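Local coordinates for Ras-related protein Rab-21 (Homo sapiens, PDB 1YZT), which belongs to the Rab branch of the Ras family, with its P-loop fold, and here holds phosphoaminophosphonic acid-guanylate ester and a magnesium ion, at residues L128-N133 with E153-K158; L62-K67 with L177-I182; S20-L25 with R91-A96. All blocks are in the same frame, centred on the assembly; numbering follows the deposited sequence.

Contact 1: residues L128-N133 with E153-K158; sequences LCIVGN and ESVGAK. With GNP (phosphoaminophosphonic acid-guanylate ester), chain D.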
loop_
_atom_site.group_PDB
_atom_site.type_symbol
_atom_site.label_atom_id
_atom_site.label_comp_id
_atom_site.label_asym_id
_atom_site.label_seq_id
_atom_site.Cartn_x
_atom_site.Cartn_y
_atom_site.Cartn_z
ATOM N N LEU A 128 -6.469 -3.480 5.618
ATOM C CA LEU A 128 -5.010 -3.398 5.629
ATOM C C LEU A 128 -4.383 -4.146 4.470
ATOM O O LEU A 128 -4.776 -5.275 4.147
ATOM C CB LEU A 128 -4.462 -3.934 6.949
ATOM C CG LEU A 128 -4.887 -3.113 8.176
ATOM C CD1 LEU A 128 -4.167 -3.635 9.383
ATOM C CD2 LEU A 128 -4.626 -1.617 8.007
ATOM N N CYS A 129 -3.419 -3.493 3.827
ATOM C CA CYS A 129 -2.611 -4.121 2.785
ATOM C C CYS A 129 -1.153 -4.123 3.230
ATOM O O CYS A 129 -0.610 -3.105 3.677
ATOM C CB CYS A 129 -2.747 -3.372 1.458
ATOM S SG CYS A 129 -4.451 -3.063 0.989
ATOM N N ILE A 130 -0.530 -5.284 3.134
ATOM C CA ILE A 130 0.878 -5.403 3.410
ATOM C C ILE A 130 1.535 -5.615 2.066
ATOM O O ILE A 130 1.288 -6.627 1.414
ATOM C CB ILE A 130 1.158 -6.575 4.325
ATOM C CG1 ILE A 130 0.345 -6.390 5.622
ATOM C CG2 ILE A 130 2.667 -6.690 4.548
ATOM C CD1 ILE A 130 0.888 -7.132 6.799
ATOM N N VAL A 131 2.336 -4.643 1.641
ATOM C CA VAL A 131 2.817 -4.625 0.263
ATOM C C VAL A 131 4.343 -4.732 0.189
ATOM O O VAL A 131 5.062 -3.829 0.620
ATOM C CB VAL A 131 2.328 -3.381 -0.507
ATOM C CG1 VAL A 131 2.709 -3.490 -1.973
ATOM C CG2 VAL A 131 0.825 -3.239 -0.393
ATOM N N GLY A 132 4.809 -5.849 -0.370
ATOM C CA GLY A 132 6.212 -6.040 -0.684
ATOM C C GLY A 132 6.487 -5.427 -2.033
ATOM O O GLY A 132 6.121 -6.007 -3.058
ATOM N N ASN A 133 7.084 -4.234 -2.020
ATOM C CA ASN A 133 7.462 -3.516 -3.244
ATOM C C ASN A 133 8.896 -3.855 -3.674
ATOM O O ASN A 133 9.682 -4.414 -2.895
ATOM C CB ASN A 133 7.307 -1.992 -3.057
ATOM C CG ASN A 133 7.409 -1.210 -4.381
ATOM O OD1 ASN A 133 6.808 -1.579 -5.390
ATOM N ND2 ASN A 133 8.153 -0.115 -4.359
ATOM N N GLU A 153 -1.920 -12.503 7.084
ATOM C CA GLU A 153 -3.142 -13.225 7.452
ATOM C C GLU A 153 -3.419 -13.108 8.958
ATOM O O GLU A 153 -4.574 -12.970 9.378
ATOM C CB GLU A 153 -3.043 -14.696 7.026
ATOM N N SER A 154 -2.349 -13.135 9.749
ATOM C CA SER A 154 -2.442 -13.138 11.196
ATOM C C SER A 154 -3.013 -11.843 11.770
ATOM O O SER A 154 -3.529 -11.844 12.887
ATOM C CB SER A 154 -1.067 -13.436 11.823
ATOM O OG SER A 154 -0.241 -12.285 11.959
ATOM N N VAL A 155 -2.919 -10.748 11.012
ATOM C CA VAL A 155 -3.439 -9.447 11.450
ATOM C C VAL A 155 -4.658 -9.008 10.622
ATOM O O VAL A 155 -5.071 -7.851 10.677
ATOM C CB VAL A 155 -2.333 -8.351 11.440
ATOM C CG1 VAL A 155 -1.225 -8.708 12.427
ATOM C CG2 VAL A 155 -1.757 -8.139 10.026
ATOM N N GLY A 156 -5.239 -9.947 9.880
ATOM C CA GLY A 156 -6.445 -9.707 9.106
ATOM C C GLY A 156 -6.164 -8.909 7.845
ATOM O O GLY A 156 -7.062 -8.289 7.279
ATOM N N ALA A 157 -4.908 -8.927 7.411
ATOM C CA ALA A 157 -4.471 -8.166 6.248
ATOM C C ALA A 157 -4.347 -9.077 5.043
ATOM O O ALA A 157 -4.310 -10.303 5.159
ATOM C CB ALA A 157 -3.141 -7.481 6.532
ATOM N N LYS A 158 -4.292 -8.460 3.875
ATOM C CA LYS A 158 -3.996 -9.175 2.658
ATOM C C LYS A 158 -2.603 -8.725 2.225
ATOM O O LYS A 158 -2.244 -7.549 2.372
ATOM C CB LYS A 158 -5.083 -8.881 1.618
ATOM C CG LYS A 158 -5.124 -9.889 0.490
ATOM C CD LYS A 158 -6.435 -9.839 -0.285
ATOM C CE LYS A 158 -6.231 -10.317 -1.718
ATOM N NZ LYS A 158 -7.483 -10.333 -2.528
HETATM P PG GNP D . 9.828 8.893 1.539
HETATM O O1G GNP D . 11.153 9.566 1.830
HETATM O O2G GNP D . 8.910 9.859 0.832
HETATM O O3G GNP D . 9.337 8.412 2.863
HETATM N N3B GNP D . 10.118 7.604 0.602
HETATM P PB GNP D . 9.083 6.797 -0.339
HETATM O O1B GNP D . 8.515 5.597 0.323
HETATM O O2B GNP D . 8.089 7.781 -0.843
HETATM O O3A GNP D . 9.934 6.194 -1.532
HETATM P PA GNP D . 10.191 6.661 -3.001
HETATM O O1A GNP D . 9.011 6.352 -3.853
HETATM O O2A GNP D . 10.711 8.035 -3.103
HETATM O "O5'" GNP D . 11.320 5.738 -3.591
HETATM C "C5'" GNP D . 12.540 5.497 -2.869
HETATM C "C4'" GNP D . 13.567 4.793 -3.751
HETATM O "O4'" GNP D . 13.073 3.465 -4.069
HETATM C "C3'" GNP D . 13.851 5.493 -5.074
HETATM O "O3'" GNP D . 15.238 5.474 -5.417
HETATM C "C2'" GNP D . 13.009 4.693 -6.057
HETATM O "O2'" GNP D . 13.446 4.695 -7.405
HETATM C "C1'" GNP D . 13.132 3.300 -5.465
HETATM N N9 GNP D . 12.040 2.424 -5.841
HETATM C C8 GNP D . 10.716 2.633 -5.574
HETATM N N7 GNP D . 9.964 1.683 -6.019
HETATM C C5 GNP D . 10.836 0.782 -6.620
HETATM C C6 GNP D . 10.583 -0.441 -7.292
HETATM O O6 GNP D . 9.509 -1.020 -7.502
HETATM N N1 GNP D . 11.763 -1.035 -7.730
HETATM C C2 GNP D . 13.024 -0.517 -7.570
HETATM N N2 GNP D . 14.017 -1.232 -8.088
HETATM N N3 GNP D . 13.280 0.633 -6.975
HETATM C C4 GNP D . 12.135 1.225 -6.521
HETATM O O HOH W 1 -7.763 -5.754 6.585
#
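Leu128 meets Ala157 where the beta-alpha-beta unit made of strand 127-133, helix 145-154 and strand 158-161 returns to its sheet. Their CB atoms lie 3.8 Å apart. A water that accepts from Leu128 N also lies within hydrogen-bonding distance of Gly156 O, bridging the start of 128-133 and the turn. Leu128 O takes the amide of Lys158, N to O 3.2 Å; the bond is nearly straight at the hydrogen (170°), although the donor stands 27° off the carbonyl plane. Cys129 pairs in parallel with Lys158, its CA 3.5 Å from Lys158 O in a CA-H...O contact, and its side chain meets Leu177 and Arg180 of helix 170-183. Ile130 continues the pairing: its N gives a bond of 2.9 Å to the same Lys158 O, and its backbone is bonded further on to Tyr160. With CG1 anti to the carbonyl carbon (chi1 -57°), Ile130 lays that atom 3.8 Å from Ala157 CB and brings CD1 to 4.3 Å from Val155 CG2. At the far end, Asn133 has ND2 3.0 Å from N7 of the phosphoaminophosphonic acid-guanylate ester; its OD1 accepts from Thr162 OG1 and Ala164 N and its ND2 also bonds to Val31 O, which together probably fix how the amide is turned. It opens the NKxD motif of this family, whose Asp136 also bonds to the ligand. Across from the strand, Gly156, with positive phi, is the C-prime residue of a Schellman motif that ends the helix. Lys158 sends its NZ away to a salt bridge with Asp176. The chemistry thus implies a shared grip on two carbonyls: each takes an amide and a CA-H, and Leu128 O takes Arg180 NH2 as well.

Contact 2: residues L62-K67 with L177-I182; sequences LNIGGK and LCKRMI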
loop_
_atom_site.group_PDB
_atom_site.type_symbol
_atom_site.label_atom_id
_atom_site.label_comp_id
_atom_site.label_asym_id
_atom_site.label_seq_id
_atom_site.Cartn_x
_atom_site.Cartn_y
_atom_site.Cartn_z
ATOM N N LEU A 62 -12.881 4.919 -10.324
ATOM C CA LEU A 62 -13.055 3.543 -10.794
ATOM C C LEU A 62 -14.548 3.221 -10.811
ATOM O O LEU A 62 -15.323 3.752 -10.005
ATOM C CB LEU A 62 -12.377 2.519 -9.860
ATOM C CG LEU A 62 -10.847 2.440 -9.810
ATOM C CD1 LEU A 62 -10.389 1.574 -8.663
ATOM C CD2 LEU A 62 -10.264 1.933 -11.101
ATOM N N ASN A 63 -14.933 2.348 -11.731
ATOM C CA ASN A 63 -16.226 1.692 -11.670
ATOM C C ASN A 63 -15.997 0.229 -11.310
ATOM O O ASN A 63 -15.221 -0.457 -11.974
ATOM C CB ASN A 63 -16.957 1.793 -13.003
ATOM C CG ASN A 63 -18.330 1.140 -12.965
ATOM O OD1 ASN A 63 -18.910 0.835 -13.998
ATOM N ND2 ASN A 63 -18.851 0.917 -11.772
ATOM N N ILE A 64 -16.667 -0.230 -10.256
ATOM C CA ILE A 64 -16.549 -1.599 -9.766
ATOM C C ILE A 64 -17.941 -2.151 -9.491
ATOM O O ILE A 64 -18.646 -1.656 -8.612
ATOM C CB ILE A 64 -15.747 -1.665 -8.432
ATOM C CG1 ILE A 64 -14.337 -1.089 -8.598
ATOM C CG2 ILE A 64 -15.664 -3.107 -7.918
ATOM C CD1 ILE A 64 -13.567 -0.946 -7.284
ATOM N N GLY A 65 -18.332 -3.184 -10.228
ATOM C CA GLY A 65 -19.661 -3.786 -10.069
ATOM C C GLY A 65 -20.759 -2.787 -10.368
ATOM O O GLY A 65 -21.748 -2.695 -9.646
ATOM N N GLY A 66 -20.570 -2.016 -11.430
ATOM C CA GLY A 66 -21.511 -0.974 -11.786
ATOM C C GLY A 66 -21.544 0.221 -10.853
ATOM O O GLY A 66 -22.294 1.172 -11.103
ATOM N N LYS A 67 -20.742 0.198 -9.780
ATOM C CA LYS A 67 -20.733 1.301 -8.822
ATOM C C LYS A 67 -19.514 2.184 -9.049
ATOM O O LYS A 67 -18.419 1.682 -9.310
ATOM C CB LYS A 67 -20.766 0.769 -7.388
ATOM N N LEU A 177 -8.148 -3.528 -3.065
ATOM C CA LEU A 177 -8.421 -2.735 -1.878
ATOM C C LEU A 177 -9.793 -2.072 -1.964
ATOM O O LEU A 177 -10.537 -2.094 -0.998
ATOM C CB LEU A 177 -7.335 -1.688 -1.664
ATOM C CG LEU A 177 -7.473 -0.842 -0.400
ATOM C CD1 LEU A 177 -7.621 -1.720 0.831
ATOM C CD2 LEU A 177 -6.270 0.097 -0.238
ATOM N N CYS A 178 -10.123 -1.496 -3.121
ATOM C CA CYS A 178 -11.457 -0.933 -3.321
ATOM C C CYS A 178 -12.570 -1.983 -3.169
ATOM O O CYS A 178 -13.546 -1.744 -2.462
ATOM C CB CYS A 178 -11.564 -0.216 -4.668
ATOM S SG CYS A 178 -10.550 1.302 -4.744
ATOM N N LYS A 179 -12.431 -3.136 -3.818
ATOM C CA LYS A 179 -13.436 -4.198 -3.673
ATOM C C LYS A 179 -13.618 -4.555 -2.195
ATOM O O LYS A 179 -14.741 -4.604 -1.686
ATOM C CB LYS A 179 -13.040 -5.433 -4.468
ATOM C CG LYS A 179 -13.039 -5.199 -5.961
ATOM C CD LYS A 179 -13.100 -6.506 -6.735
ATOM C CE LYS A 179 -11.895 -6.693 -7.625
ATOM N NZ LYS A 179 -11.947 -8.014 -8.303
ATOM N N ARG A 180 -12.501 -4.754 -1.505
ATOM C CA ARG A 180 -12.531 -5.057 -0.085
ATOM C C ARG A 180 -13.190 -3.952 0.753
ATOM O O ARG A 180 -13.911 -4.244 1.716
ATOM C CB ARG A 180 -11.119 -5.354 0.414
ATOM C CG ARG A 180 -10.536 -6.655 -0.167
ATOM C CD ARG A 180 -9.051 -6.763 0.135
ATOM N NE ARG A 180 -8.824 -6.602 1.562
ATOM C CZ ARG A 180 -7.729 -6.106 2.131
ATOM N NH1 ARG A 180 -6.697 -5.693 1.403
ATOM N NH2 ARG A 180 -7.674 -6.030 3.456
ATOM N N MET A 181 -12.962 -2.688 0.390
ATOM C CA MET A 181 -13.576 -1.589 1.131
ATOM C C MET A 181 -15.081 -1.469 0.862
ATOM O O MET A 181 -15.806 -0.908 1.675
ATOM C CB MET A 181 -12.866 -0.269 0.827
ATOM C CG MET A 181 -11.476 -0.186 1.445
ATOM S SD MET A 181 -10.681 1.404 1.194
ATOM C CE MET A 181 -10.595 1.541 -0.586
ATOM N N ILE A 182 -15.539 -1.984 -0.278
ATOM C CA ILE A 182 -16.977 -2.024 -0.593
ATOM C C ILE A 182 -17.725 -3.118 0.208
ATOM O O ILE A 182 -18.899 -2.939 0.533
ATOM C CB ILE A 182 -17.218 -2.219 -2.117
ATOM C CG1 ILE A 182 -16.813 -0.964 -2.896
ATOM C CG2 ILE A 182 -18.681 -2.542 -2.415
ATOM C CD1 ILE A 182 -16.640 -1.208 -4.398
#
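Ile64 and Leu62 meet Cys178, Lys179 and Ile182 through aliphatic groups and sulfur, with neither a ring nor an amide plane among the touching groups: no faces or edges are matched, and the contact is one of apolar packing. The example is a beta hairpin of the Ras-type fold, strands 56-64 and 67-75, whose first strand, just before the turn, packs against the C-terminal helix 170-183. The segments 62-64 and 177-182 run at 56° to each other, with their axes 10.1 Å apart at closest approach. Leu62 and Ile64, two residues apart on the strand, both direct their side chains at the helix and share one partner, Cys178. Leu62 supplies CD1, 3.9 Å from Cys178 SG. Ile64 does more, by dividing its two branches. CG2 rests 3.9 Å from Lys179 CG, on the aliphatic root of that lysine, and also touches Ile182 CD1 at 4.1 Å, so that this branch lies against residues from successive turns of the helix; the Ile64 side chain crosses those of Lys179 and Ile182 obliquely. No hydrogen bond joins the two segments; backbone bonds between Ile64 and Lys67 close the turn instead. It is a type I' turn, with Gly65 and Gly66 both at positive phi, held by Ile64 N to Lys67 O at 2.8 Å and Lys67 N to Ile64 O at 3.0 Å. Beside the packed side chains, Val69 touches Ile64 and Ile182, and Leu71 touches Cys178, extending the apolar layer onto strand 67-75. The other branch of Ile64 is held tightly: CG1 is anti to the carbonyl carbon (chi1 -59°) and CD1 continues outward in an extended chain (chi2 172°) to stop 3.4 Å from Cys178 CB.

Contact 3: residues S20-L25 with R91-A96; sequences SFKVVL and RDSNGA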
loop_
_atom_site.group_PDB
_atom_site.type_symbol
_atom_site.label_atom_id
_atom_site.label_comp_id
_atom_site.label_asym_id
_atom_site.label_seq_id
_atom_site.Cartn_x
_atom_site.Cartn_y
_atom_site.Cartn_z
ATOM N N SER A 20 -16.974 6.682 -1.580
ATOM C CA SER A 20 -15.837 7.566 -1.368
ATOM C C SER A 20 -14.939 7.000 -0.280
ATOM O O SER A 20 -15.320 6.956 0.886
ATOM C CB SER A 20 -16.294 8.966 -0.982
ATOM O OG SER A 20 -15.214 9.867 -1.083
ATOM N N PHE A 21 -13.752 6.560 -0.671
ATOM C CA PHE A 21 -12.823 5.907 0.242
ATOM C C PHE A 21 -11.536 6.701 0.344
ATOM O O PHE A 21 -11.037 7.222 -0.649
ATOM C CB PHE A 21 -12.491 4.482 -0.228
ATOM C CG PHE A 21 -13.678 3.573 -0.295
ATOM C CD1 PHE A 21 -13.992 2.900 -1.458
ATOM C CD2 PHE A 21 -14.491 3.388 0.813
ATOM C CE1 PHE A 21 -15.102 2.058 -1.518
ATOM C CE2 PHE A 21 -15.596 2.544 0.749
ATOM C CZ PHE A 21 -15.899 1.889 -0.423
ATOM N N LYS A 22 -11.014 6.783 1.564
ATOM C CA LYS A 22 -9.737 7.390 1.847
ATOM C C LYS A 22 -8.772 6.272 2.174
ATOM O O LYS A 22 -9.039 5.428 3.040
ATOM C CB LYS A 22 -9.832 8.338 3.032
ATOM C CG LYS A 22 -8.521 9.060 3.330
ATOM C CD LYS A 22 -8.689 10.136 4.388
ATOM C CE LYS A 22 -7.354 10.374 5.078
ATOM N NZ LYS A 22 -7.394 11.367 6.167
ATOM N N VAL A 23 -7.653 6.275 1.466
ATOM C CA VAL A 23 -6.597 5.292 1.645
ATOM C C VAL A 23 -5.259 6.014 1.888
ATOM O O VAL A 23 -4.954 6.995 1.204
ATOM C CB VAL A 23 -6.566 4.390 0.391
ATOM C CG1 VAL A 23 -5.171 4.045 -0.045
ATOM C CG2 VAL A 23 -7.434 3.166 0.612
ATOM N N VAL A 24 -4.483 5.519 2.860
ATOM C CA VAL A 24 -3.184 6.091 3.217
ATOM C C VAL A 24 -2.019 5.131 2.952
ATOM O O VAL A 24 -2.134 3.921 3.212
ATOM C CB VAL A 24 -3.163 6.545 4.700
ATOM C CG1 VAL A 24 -3.123 5.362 5.651
ATOM C CG2 VAL A 24 -1.994 7.477 4.968
ATOM N N LEU A 25 -0.918 5.671 2.419
ATOM C CA LEU A 25 0.318 4.906 2.226
ATOM C C LEU A 25 1.327 5.207 3.312
ATOM O O LEU A 25 1.654 6.377 3.584
ATOM C CB LEU A 25 0.955 5.157 0.861
ATOM C CG LEU A 25 0.407 4.248 -0.238
ATOM C CD1 LEU A 25 -0.907 4.774 -0.724
ATOM C CD2 LEU A 25 1.397 4.109 -1.377
ATOM N N ARG A 91 -7.370 8.059 11.412
ATOM C CA ARG A 91 -8.703 7.780 11.984
ATOM C C ARG A 91 -9.832 7.837 10.944
ATOM O O ARG A 91 -10.896 7.231 11.098
ATOM C CB ARG A 91 -8.962 8.789 13.095
ATOM C CG ARG A 91 -10.083 8.411 14.002
ATOM C CD ARG A 91 -10.134 9.320 15.209
ATOM N NE ARG A 91 -11.351 9.084 15.971
ATOM C CZ ARG A 91 -11.645 9.683 17.123
ATOM N NH1 ARG A 91 -10.824 10.589 17.657
ATOM N NH2 ARG A 91 -12.785 9.386 17.741
ATOM N N ASP A 92 -9.539 8.573 9.879
ATOM C CA ASP A 92 -10.413 8.852 8.754
ATOM C C ASP A 92 -10.417 7.736 7.689
ATOM O O ASP A 92 -11.367 7.574 6.907
ATOM C CB ASP A 92 -9.848 10.128 8.092
ATOM C CG ASP A 92 -10.903 11.115 7.748
ATOM O OD1 ASP A 92 -12.084 10.862 8.078
ATOM O OD2 ASP A 92 -10.550 12.160 7.160
ATOM N N SER A 93 -9.331 6.984 7.646
ATOM C CA SER A 93 -9.054 6.092 6.527
ATOM C C SER A 93 -9.939 4.851 6.486
ATOM O O SER A 93 -10.250 4.256 7.511
ATOM C CB SER A 93 -7.578 5.675 6.558
ATOM O OG SER A 93 -6.751 6.806 6.773
ATOM N N ASN A 94 -10.334 4.462 5.281
ATOM C CA ASN A 94 -11.050 3.208 5.076
ATOM C C ASN A 94 -10.085 2.063 4.765
ATOM O O ASN A 94 -10.446 0.885 4.794
ATOM C CB ASN A 94 -12.072 3.383 3.959
ATOM C CG ASN A 94 -13.003 4.553 4.212
ATOM O OD1 ASN A 94 -13.843 4.523 5.117
ATOM N ND2 ASN A 94 -12.840 5.589 3.446
ATOM N N GLY A 95 -8.839 2.406 4.480
ATOM C CA GLY A 95 -7.845 1.410 4.119
ATOM C C GLY A 95 -6.462 1.986 4.255
ATOM O O GLY A 95 -6.279 3.201 4.172
ATOM N N ALA A 96 -5.482 1.105 4.456
ATOM C CA ALA A 96 -4.095 1.516 4.666
ATOM C C ALA A 96 -3.192 0.559 3.914
ATOM O O ALA A 96 -3.389 -0.658 3.972
ATOM C CB ALA A 96 -3.739 1.532 6.149
#
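Val23 pairs with Gly95, and Val24 with Ala96, in the parallel register that joins strands 19-26 and 95-101 at the heart of the Ras-family sheet. Backbone hydrogen bonds come first. Lys22 O receives Asn94 N at 2.8 Å, a donor lying in the carbonyl plane, and more weakly Gly95 N at 3.4 Å, so two successive amides converge on one carbonyl just as the incoming chain turns into its strand. One step on, Val24 N binds Gly95 O at 3.2 Å, with 158° at the hydrogen. CA-H...O contacts fill in between these bonds: Val23 CA lies 3.3 Å from the same Gly95 O, and Ala96 CA in turn faces Val24 O. Apolar contacts occupy both faces of the sheet. On the face carrying Val23, its CG2 comes within 3.9 Å of Gly95 CA, and the valine is covered beyond by Leu177 and Met181 of helix 170-183. On the face carrying Val24 and Ala96, Ile126 touches the alanine. The charged interaction lies at the margin. Lys22 reaches out in an extended chain and crosses Asp92 at about a right angle, its NZ making a weak salt bridge with OD2 at 3.4 Å; the lysine also forms a cation-pi interaction with Trp74, so its charge probably has both an acid and an aromatic ring as partners. A flat pair comes next: the Asn94 side chain comes up at the edge of the Phe21 ring, with Asn94 CG 3.9 Å from Phe21 CD2 and the amide plane turned 74° from that of the ring. Back on the Val24 face, the apolar contact itself is made by CG1, which sits between the backbone N and the carbonyl carbon (chi1 72°) and meets Ala96 CB at 3.9 Å.

All three contacts bear on one mixed sheet. Contact 3 joins two central strands, contact 1 the last two on one side, and contact 2 sets the opposite outermost strand against helix 170-183. The centre of contact 3 lies about 15 Å from that of contact 1 and about 14 Å from that of contact 2; contacts 1 and 2 are about 19 Å apart. Contact 3 closes before contact 1 opens; contact 1 is nested inside the loop closed by contact 2, whose segments alternate with those of contact 3. Cys129 N probably bonds to Ala96 O, linking contacts 1 and 3, while helix 170-183 reaches Phe21, Val23 and Cys129, so distant parts of the chain form one continuous framework.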